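Local coordinates for protein transcription initiation factor IIB,Transcription initiation factor IIB (Methanocaldococcus vulcanius, PDB 5O9I) that forms a HINT-fold mini-intein that probably excises itself from an archaeal transcription factor IIB precursor by protein splicing, at residues 8-13 with 89-94; 99-104 with 108-113. All blocks are in the same frame, centred on the assembly; numbering follows the deposited sequence.

Contact 1 (8-13 with 89-94); sequences YSEPII and KKVRVT
Glu10 is the residue of 8-13 that reaches across to strand 89-93, where it meets Val91 and Arg92 in a small interface of 152 Å². Just before it, Ser9 OG is hydrogen-bonded to Asp7, a residue the side chain of Arg92 also touches, and more weakly to Thr168. Glu10 itself is buried and points toward the strand. Its CG stands anti to the carbonyl carbon, and a bend at chi2 (-65°) turns the carboxylate onto the strand backbone. There OE2 accepts the backbone N-H of Arg92, with OE2 and Arg92 N 2.7 Å apart and an N-H...O angle of 149°; the donor arrives from above the carboxylate plane, 55° out of it. The same oxygen also lies beside the start of the arginine side chain, 3.4 Å from Arg92 CG. The guanidinium takes no part: Arg92 NE stays 5.0 Å from Glu10 OE2, and its plane is perpendicular to the carboxylate, so the bond is to the main chain, and any attraction between the charges would probably be a longer-range addition. One residue earlier on the strand, the methyl Val91 CG2 packs against the carboxylate carbon Glu10 CD at 3.7 Å, the two side chains crossing at about a right angle. After Glu10 the chain enters strand 11-16, which pairs with strand 19-24. Strand 89-93 is outermost in its own sheet: Val91 bonds to Ile83 along one edge, while Arg92 offers its N-H to Glu10. A buried acidic side chain thus bonds an edge-strand amide and links the loop leading into strand 11-16 to the sheet of strand 89-93, a tertiary link within the all-beta HINT fold of inteins.

Contact 2 (99-104 with 108-113); sequences VFTVKD and VPIRVD
Strands 98-103 and 106-111 form a two-stranded antiparallel beta hairpin of the intein splicing domain, and this contact is its ladder. The segment axes stand 121° apart, a strongly twisted pair. Four backbone bonds close two hydrogen-bonded pairs, Val99 with Ile110 and Thr101 with Val108; Thr101 N meets Val108 O at 2.8 Å in the carbonyl plane, whereas Ile110 N sits above the plane of the Val99 carbonyl, 2.9 Å from Val99 O. Between them Phe100 and Pro109 form a non-hydrogen-bonded pair, where a proline costs the ladder no N-H. Here Pro109 CA makes a CA-H...O contact to Val99 O, and Phe100 CA one to Val108 O.

Val99, Thr101, Val108 and Ile110 share one face. Thr101 CG2 occupies the position between backbone N and carbonyl carbon (chi1 of the hydroxyl -168°), which brings this methyl 3.9 Å from both Ile110 CB and Val108 CG1 and sends OG1 to the carbonyl of Ile120. Val99 presents CG2 to Ile110 and CG1 to Val112.

Phe100 runs side by side with Pro109, pointing the same way. Ring atom Phe100 CD2 lies 3.5 Å from Val108 C, beside the peptide bond into the proline. Phe58 meets the Phe100 ring edge-to-face, and His193, which Pro109 also touches, brings its ring in at about 75°. An alanine at Phe100 is likely to open a gap between Pro109, Phe58 and His193 and leave both rings without their aromatic partner. Beside the proline ring, Phe100 CE2 approaches Pro109 CG to 4.0 Å.

Overall arrangement
Contacts 1 and 2 follow in series along the chain, their centres about 17 Å apart, with contact 1 nearer the middle of the molecule. Strand 89-93 is followed in the chain by strand 98-103, and the turn between them carries Thr94 and His97, matching the TxxH motif of intein block B, which in relatives serves the N-terminal splice junction. The two contacts touch there: Thr94 O packs 3.8 Å from Val112 CB, while Val112 shares a backbone hydrogen bond with His97. Thr94 also touches Ala5 at the modelled N-terminus. Contact 2 reaches the opposite chain end through His193, which is consistent with both contacts lying near the splicing centre.

Contact 1 (8-13 with 89-94)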
ATOM      1  N   TYR A   8       4.662  -9.166  -3.450  1.00 94.60           N
ATOM      2  CA  TYR A   8       5.409  -8.973  -4.702  1.00 97.00           C
ATOM      3  C   TYR A   8       4.538  -8.477  -5.835  1.00 93.03           C
ATOM      4  O   TYR A   8       4.871  -7.495  -6.501  1.00 94.49           O
ATOM      5  CB  TYR A   8       6.081 -10.293  -5.165  1.00100.86           C
ATOM      6  CG  TYR A   8       6.933 -10.122  -6.430  1.00102.76           C
ATOM      7  CD1 TYR A   8       6.411 -10.370  -7.718  1.00102.82           C
ATOM      8  CD2 TYR A   8       8.251  -9.677  -6.349  1.00102.82           C
ATOM      9  CE1 TYR A   8       7.194 -10.168  -8.867  1.00101.51           C
ATOM     10  CE2 TYR A   8       9.033  -9.476  -7.487  1.00104.35           C
ATOM     11  CZ  TYR A   8       8.504  -9.706  -8.744  1.00103.29           C
ATOM     12  OH  TYR A   8       9.315  -9.495  -9.832  1.00104.81           O
ATOM     13  N   SER A   9       3.431  -9.151  -6.048  1.00 92.26           N
ATOM     14  CA  SER A   9       2.700  -8.993  -7.318  1.00 95.19           C
ATOM     15  C   SER A   9       1.707  -7.835  -7.356  1.00 89.04           C
ATOM     16  O   SER A   9       1.277  -7.490  -8.422  1.00 88.26           O
ATOM     17  CB  SER A   9       1.980 -10.288  -7.679  1.00 97.43           C
ATOM     18  OG  SER A   9       1.226 -10.730  -6.571  1.00103.06           O
ATOM     19  N   GLU A  10       1.377  -7.219  -6.216  1.00 87.16           N
ATOM     20  CA  GLU A  10       0.398  -6.122  -6.191  1.00 80.05           C
ATOM     21  C   GLU A  10       0.911  -4.944  -7.014  1.00 77.61           C
ATOM     22  O   GLU A  10       2.083  -4.575  -6.923  1.00 79.80           O
ATOM     23  CB  GLU A  10       0.140  -5.658  -4.773  1.00 80.99           C
ATOM     24  CG  GLU A  10      -0.494  -6.708  -3.864  1.00 85.44           C
ATOM     25  CD  GLU A  10      -1.905  -7.107  -4.294  1.00 89.64           C
ATOM     26  OE1 GLU A  10      -2.528  -6.365  -5.106  1.00 87.19           O
ATOM     27  OE2 GLU A  10      -2.399  -8.160  -3.785  1.00 95.79           O
ATOM     28  N   PRO A  11       0.060  -4.384  -7.890  1.00 73.70           N
ATOM     29  CA  PRO A  11       0.493  -3.286  -8.729  1.00 69.70           C
ATOM     30  C   PRO A  11       0.348  -1.912  -8.066  1.00 64.72           C
ATOM     31  O   PRO A  11      -0.487  -1.714  -7.159  1.00 60.46           O
ATOM     32  CB  PRO A  11      -0.412  -3.415  -9.955  1.00 69.43           C
ATOM     33  CG  PRO A  11      -1.655  -4.009  -9.417  1.00 69.72           C
ATOM     34  CD  PRO A  11      -1.281  -4.877  -8.277  1.00 72.81           C
ATOM     35  N   ILE A  12       1.180  -1.001  -8.546  1.00 63.75           N
ATOM     36  CA  ILE A  12       1.188   0.372  -8.117  1.00 65.77           C
ATOM     37  C   ILE A  12       1.443   1.294  -9.284  1.00 63.88           C
ATOM     38  O   ILE A  12       2.167   1.001 -10.205  1.00 64.98           O
ATOM     39  CB  ILE A  12       2.297   0.733  -7.067  1.00 69.62           C
ATOM     40  CG1 ILE A  12       3.612   0.101  -7.501  1.00 74.95           C
ATOM     41  CG2 ILE A  12       1.902   0.333  -5.650  1.00 68.89           C
ATOM     42  CD1 ILE A  12       4.794   0.513  -6.665  1.00 79.75           C
ATOM     43  N   ILE A  13       0.873   2.462  -9.171  1.00 62.80           N
ATOM     44  CA  ILE A  13       1.045   3.458 -10.184  1.00 63.61           C
ATOM     45  C   ILE A  13       2.193   4.295  -9.679  1.00 64.64           C
ATOM     46  O   ILE A  13       2.130   4.816  -8.573  1.00 61.88           O
ATOM     47  CB  ILE A  13      -0.234   4.269 -10.329  1.00 59.46           C
ATOM     48  CG1 ILE A  13      -1.410   3.299 -10.634  1.00 58.34           C
ATOM     49  CG2 ILE A  13       0.014   5.298 -11.383  1.00 61.02           C
ATOM     50  CD1 ILE A  13      -2.797   3.891 -10.743  1.00 56.32           C
ATOM     51  N   LYS A  89     -13.015  -6.676  -5.115  1.00 92.04           N
ATOM     52  CA  LYS A  89     -11.701  -6.037  -5.219  1.00 87.08           C
ATOM     53  C   LYS A  89     -10.869  -6.519  -4.065  1.00 86.68           C
ATOM     54  O   LYS A  89     -11.386  -6.632  -2.952  1.00 88.46           O
ATOM     55  CB  LYS A  89     -11.809  -4.526  -5.098  1.00 81.48           C
ATOM     56  CG  LYS A  89     -12.639  -3.841  -6.163  1.00 78.59           C
ATOM     57  CD  LYS A  89     -12.937  -2.416  -5.727  1.00 74.62           C
ATOM     58  CE  LYS A  89     -12.948  -1.442  -6.883  1.00 73.48           C
ATOM     59  NZ  LYS A  89     -14.136  -1.588  -7.752  1.00 74.77           N
ATOM     60  N   LYS A  90      -9.584  -6.751  -4.314  1.00 85.64           N
ATOM     61  CA  LYS A  90      -8.744  -7.318  -3.294  1.00 86.37           C
ATOM     62  C   LYS A  90      -7.284  -6.925  -3.373  1.00 86.22           C
ATOM     63  O   LYS A  90      -6.784  -6.471  -4.397  1.00 86.65           O
ATOM     64  CB  LYS A  90      -8.876  -8.832  -3.314  1.00 89.19           C
ATOM     65  CG  LYS A  90      -8.874  -9.378  -4.698  1.00 92.77           C
ATOM     66  CD  LYS A  90      -9.055 -10.878  -4.808  1.00 97.15           C
ATOM     67  CE  LYS A  90      -9.231 -11.236  -6.278  1.00 98.69           C
ATOM     68  NZ  LYS A  90      -8.663 -12.585  -6.587  1.00105.90           N
ATOM     69  N   VAL A  91      -6.617  -7.134  -2.245  1.00 88.18           N
ATOM     70  CA  VAL A  91      -5.200  -6.887  -2.107  1.00 87.16           C
ATOM     71  C   VAL A  91      -4.651  -7.897  -1.112  1.00 89.85           C
ATOM     72  O   VAL A  91      -5.380  -8.325  -0.204  1.00 90.95           O
ATOM     73  CB  VAL A  91      -4.985  -5.455  -1.591  1.00 85.95           C
ATOM     74  CG1 VAL A  91      -5.520  -5.259  -0.174  1.00 83.44           C
ATOM     75  CG2 VAL A  91      -3.524  -5.037  -1.666  1.00 84.61           C
ATOM     76  N   ARG A  92      -3.384  -8.286  -1.285  1.00 90.99           N
ATOM     77  CA  ARG A  92      -2.740  -9.187  -0.339  1.00100.23           C
ATOM     78  C   ARG A  92      -1.707  -8.427   0.486  1.00 97.80           C
ATOM     79  O   ARG A  92      -0.789  -7.829  -0.073  1.00 94.20           O
ATOM     80  CB  ARG A  92      -2.055 -10.343  -1.052  1.00108.50           C
ATOM     81  CG  ARG A  92      -2.921 -11.087  -2.075  1.00112.56           C
ATOM     82  CD  ARG A  92      -2.785 -12.592  -1.986  1.00118.78           C
ATOM     83  NE  ARG A  92      -2.485 -13.181  -3.308  1.00125.65           N
ATOM     84  CZ  ARG A  92      -1.601 -14.166  -3.552  1.00129.33           C
ATOM     85  NH1 ARG A  92      -0.870 -14.730  -2.575  1.00130.67           N
ATOM     86  NH2 ARG A  92      -1.428 -14.577  -4.808  1.00129.66           N
ATOM     87  N   VAL A  93      -1.838  -8.486   1.801  1.00 96.83           N
ATOM     88  CA  VAL A  93      -0.933  -7.764   2.678  1.00 99.06           C
ATOM     89  C   VAL A  93      -0.628  -8.497   3.990  1.00103.76           C
ATOM     90  O   VAL A  93      -1.266  -9.476   4.331  1.00105.15           O
ATOM     91  CB  VAL A  93      -1.504  -6.374   3.006  1.00 94.84           C
ATOM     92  CG1 VAL A  93      -1.272  -5.417   1.862  1.00 92.62           C
ATOM     93  CG2 VAL A  93      -2.993  -6.466   3.323  1.00 93.68           C
ATOM     94  N   THR A  94       0.366  -7.985   4.701  1.00103.71           N
ATOM     95  CA  THR A  94       0.796  -8.507   5.991  1.00106.35           C
ATOM     96  C   THR A  94      -0.277  -8.136   7.030  1.00106.74           C
ATOM     97  O   THR A  94      -0.826  -7.015   7.024  1.00107.95           O
ATOM     98  CB  THR A  94       2.191  -7.908   6.329  1.00105.50           C
ATOM     99  OG1 THR A  94       3.194  -8.584   5.572  1.00107.47           O
ATOM    100  CG2 THR A  94       2.544  -7.997   7.741  1.00107.56           C
TER

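Contact 2 (99-104 with 108-113)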
ATOM      1  N   VAL A  99      -4.183  -0.562   7.132  1.00 84.61           N
ATOM      2  CA  VAL A  99      -4.996   0.092   6.132  1.00 82.05           C
ATOM      3  C   VAL A  99      -5.813   1.133   6.868  1.00 78.80           C
ATOM      4  O   VAL A  99      -5.418   1.528   7.958  1.00 84.51           O
ATOM      5  CB  VAL A  99      -5.876  -0.910   5.370  1.00 83.21           C
ATOM      6  CG1 VAL A  99      -5.016  -2.028   4.801  1.00 83.89           C
ATOM      7  CG2 VAL A  99      -6.990  -1.467   6.245  1.00 86.01           C
ATOM      8  N   PHE A 100      -6.896   1.632   6.286  1.00 72.25           N
ATOM      9  CA  PHE A 100      -7.656   2.679   6.941  1.00 70.96           C
ATOM     10  C   PHE A 100      -9.106   2.271   7.022  1.00 73.04           C
ATOM     11  O   PHE A 100      -9.588   1.504   6.184  1.00 75.82           O
ATOM     12  CB  PHE A 100      -7.583   3.990   6.183  1.00 65.53           C
ATOM     13  CG  PHE A 100      -6.266   4.706   6.294  1.00 62.72           C
ATOM     14  CD1 PHE A 100      -5.203   4.393   5.427  1.00 60.45           C
ATOM     15  CD2 PHE A 100      -6.087   5.735   7.213  1.00 60.86           C
ATOM     16  CE1 PHE A 100      -3.997   5.075   5.502  1.00 58.95           C
ATOM     17  CE2 PHE A 100      -4.887   6.433   7.264  1.00 58.94           C
ATOM     18  CZ  PHE A 100      -3.844   6.103   6.427  1.00 58.17           C
ATOM     19  N   THR A 101      -9.794   2.807   8.015  1.00 73.62           N
ATOM     20  CA  THR A 101     -11.211   2.601   8.141  1.00 78.35           C
ATOM     21  C   THR A 101     -11.764   3.944   8.537  1.00 79.23           C
ATOM     22  O   THR A 101     -11.018   4.913   8.672  1.00 77.26           O
ATOM     23  CB  THR A 101     -11.561   1.487   9.169  1.00 82.23           C
ATOM     24  OG1 THR A 101     -12.938   1.146   9.051  1.00 81.29           O
ATOM     25  CG2 THR A 101     -11.247   1.927  10.629  1.00 82.80           C
ATOM     26  N   VAL A 102     -13.076   4.010   8.679  1.00 83.10           N
ATOM     27  CA  VAL A 102     -13.716   5.229   9.128  1.00 85.23           C
ATOM     28  C   VAL A 102     -14.010   5.075  10.596  1.00 91.75           C
ATOM     29  O   VAL A 102     -14.305   3.969  11.063  1.00 97.04           O
ATOM     30  CB  VAL A 102     -15.018   5.553   8.376  1.00 82.52           C
ATOM     31  CG1 VAL A 102     -15.687   6.823   8.923  1.00 80.95           C
ATOM     32  CG2 VAL A 102     -14.710   5.686   6.894  1.00 80.18           C
ATOM     33  N   LYS A 103     -13.866   6.171  11.334  1.00 89.44           N
ATOM     34  CA  LYS A 103     -14.487   6.252  12.592  1.00 94.56           C
ATOM     35  C   LYS A 103     -14.663   7.713  12.973  1.00 93.69           C
ATOM     36  O   LYS A 103     -13.729   8.509  12.886  1.00 92.89           O
ATOM     37  CB  LYS A 103     -13.699   5.454  13.610  1.00100.66           C
ATOM     38  CG  LYS A 103     -14.468   5.229  14.888  1.00107.53           C
ATOM     39  CD  LYS A 103     -15.644   4.224  14.792  1.00109.84           C
ATOM     40  CE  LYS A 103     -16.415   4.037  16.132  1.00111.30           C
ATOM     41  NZ  LYS A 103     -15.641   4.183  17.423  1.00110.37           N
ATOM     42  N   ASP A 104     -15.912   8.060  13.308  1.00 93.69           N
ATOM     43  CA  ASP A 104     -16.334   9.433  13.613  1.00 90.67           C
ATOM     44  C   ASP A 104     -16.101  10.374  12.428  1.00 86.64           C
ATOM     45  O   ASP A 104     -15.709  11.536  12.564  1.00 88.56           O
ATOM     46  CB  ASP A 104     -15.703   9.935  14.922  1.00 88.98           C
ATOM     47  CG  ASP A 104     -16.209   9.157  16.158  1.00 89.12           C
ATOM     48  OD1 ASP A 104     -17.291   8.495  16.086  1.00 86.54           O
ATOM     49  OD2 ASP A 104     -15.521   9.216  17.207  1.00 84.81           O
ATOM     50  N   VAL A 108      -8.936   6.582   9.547  1.00 65.75           N
ATOM     51  CA  VAL A 108      -8.023   6.309  10.618  1.00 67.63           C
ATOM     52  C   VAL A 108      -7.380   4.981  10.361  1.00 64.59           C
ATOM     53  O   VAL A 108      -8.016   4.095   9.827  1.00 65.03           O
ATOM     54  CB  VAL A 108      -8.782   6.321  11.983  1.00 70.71           C
ATOM     55  CG1 VAL A 108      -9.488   4.981  12.286  1.00 72.05           C
ATOM     56  CG2 VAL A 108      -7.846   6.716  13.083  1.00 70.80           C
ATOM     57  N   PRO A 109      -6.122   4.833  10.756  1.00 65.29           N
ATOM     58  CA  PRO A 109      -5.519   3.549  10.485  1.00 68.32           C
ATOM     59  C   PRO A 109      -6.181   2.487  11.289  1.00 74.15           C
ATOM     60  O   PRO A 109      -6.779   2.736  12.323  1.00 79.28           O
ATOM     61  CB  PRO A 109      -4.071   3.714  10.961  1.00 67.46           C
ATOM     62  CG  PRO A 109      -3.833   5.184  10.946  1.00 63.65           C
ATOM     63  CD  PRO A 109      -5.147   5.783  11.322  1.00 64.01           C
ATOM     64  N   ILE A 110      -6.074   1.288  10.788  1.00 80.39           N
ATOM     65  CA  ILE A 110      -6.515   0.155  11.491  1.00 82.34           C
ATOM     66  C   ILE A 110      -5.631  -0.959  10.994  1.00 84.22           C
ATOM     67  O   ILE A 110      -5.381  -1.099   9.795  1.00 79.60           O
ATOM     68  CB  ILE A 110      -8.011  -0.109  11.217  1.00 88.22           C
ATOM     69  CG1 ILE A 110      -8.635  -0.910  12.378  1.00 91.52           C
ATOM     70  CG2 ILE A 110      -8.258  -0.736   9.840  1.00 86.82           C
ATOM     71  CD1 ILE A 110      -8.911  -0.004  13.594  1.00 92.57           C
ATOM     72  N   ARG A 111      -5.186  -1.764  11.936  1.00 91.37           N
ATOM     73  CA  ARG A 111      -4.245  -2.801  11.602  1.00 95.55           C
ATOM     74  C   ARG A 111      -5.045  -3.954  11.088  1.00 95.78           C
ATOM     75  O   ARG A 111      -6.226  -4.099  11.415  1.00101.93           O
ATOM     76  CB  ARG A 111      -3.219  -3.152  12.674  1.00 99.58           C
ATOM     77  CG  ARG A 111      -3.412  -2.575  14.045  1.00101.35           C
ATOM     78  CD  ARG A 111      -2.176  -2.777  14.905  1.00104.43           C
ATOM     79  NE  ARG A 111      -1.320  -3.918  14.566  1.00108.39           N
ATOM     80  CZ  ARG A 111      -1.600  -5.195  14.810  1.00113.96           C
ATOM     81  NH1 ARG A 111      -2.758  -5.574  15.347  1.00116.17           N
ATOM     82  NH2 ARG A 111      -0.724  -6.130  14.476  1.00116.44           N
ATOM     83  N   VAL A 112      -4.410  -4.745  10.250  1.00 93.11           N
ATOM     84  CA  VAL A 112      -5.137  -5.684   9.450  1.00 95.90           C
ATOM     85  C   VAL A 112      -5.633  -6.863  10.270  1.00102.50           C
ATOM     86  O   VAL A 112      -6.791  -7.228  10.151  1.00101.72           O
ATOM     87  CB  VAL A 112      -4.293  -6.121   8.246  1.00 96.21           C
ATOM     88  CG1 VAL A 112      -4.858  -7.355   7.590  1.00 98.94           C
ATOM     89  CG2 VAL A 112      -4.234  -4.997   7.227  1.00 93.44           C
ATOM     90  N   ASP A 113      -4.781  -7.451  11.110  1.00109.51           N
ATOM     91  CA  ASP A 113      -5.219  -8.592  11.930  1.00114.77           C
ATOM     92  C   ASP A 113      -6.328  -8.231  12.945  1.00115.54           C
ATOM     93  O   ASP A 113      -7.034  -9.126  13.426  1.00122.11           O
ATOM     94  CB  ASP A 113      -4.033  -9.347  12.585  1.00118.13           C
ATOM     95  CG  ASP A 113      -2.968  -8.421  13.187  1.00119.59           C
ATOM     96  OD1 ASP A 113      -3.284  -7.279  13.627  1.00117.70           O
ATOM     97  OD2 ASP A 113      -1.794  -8.840  13.195  1.00121.89           O
TER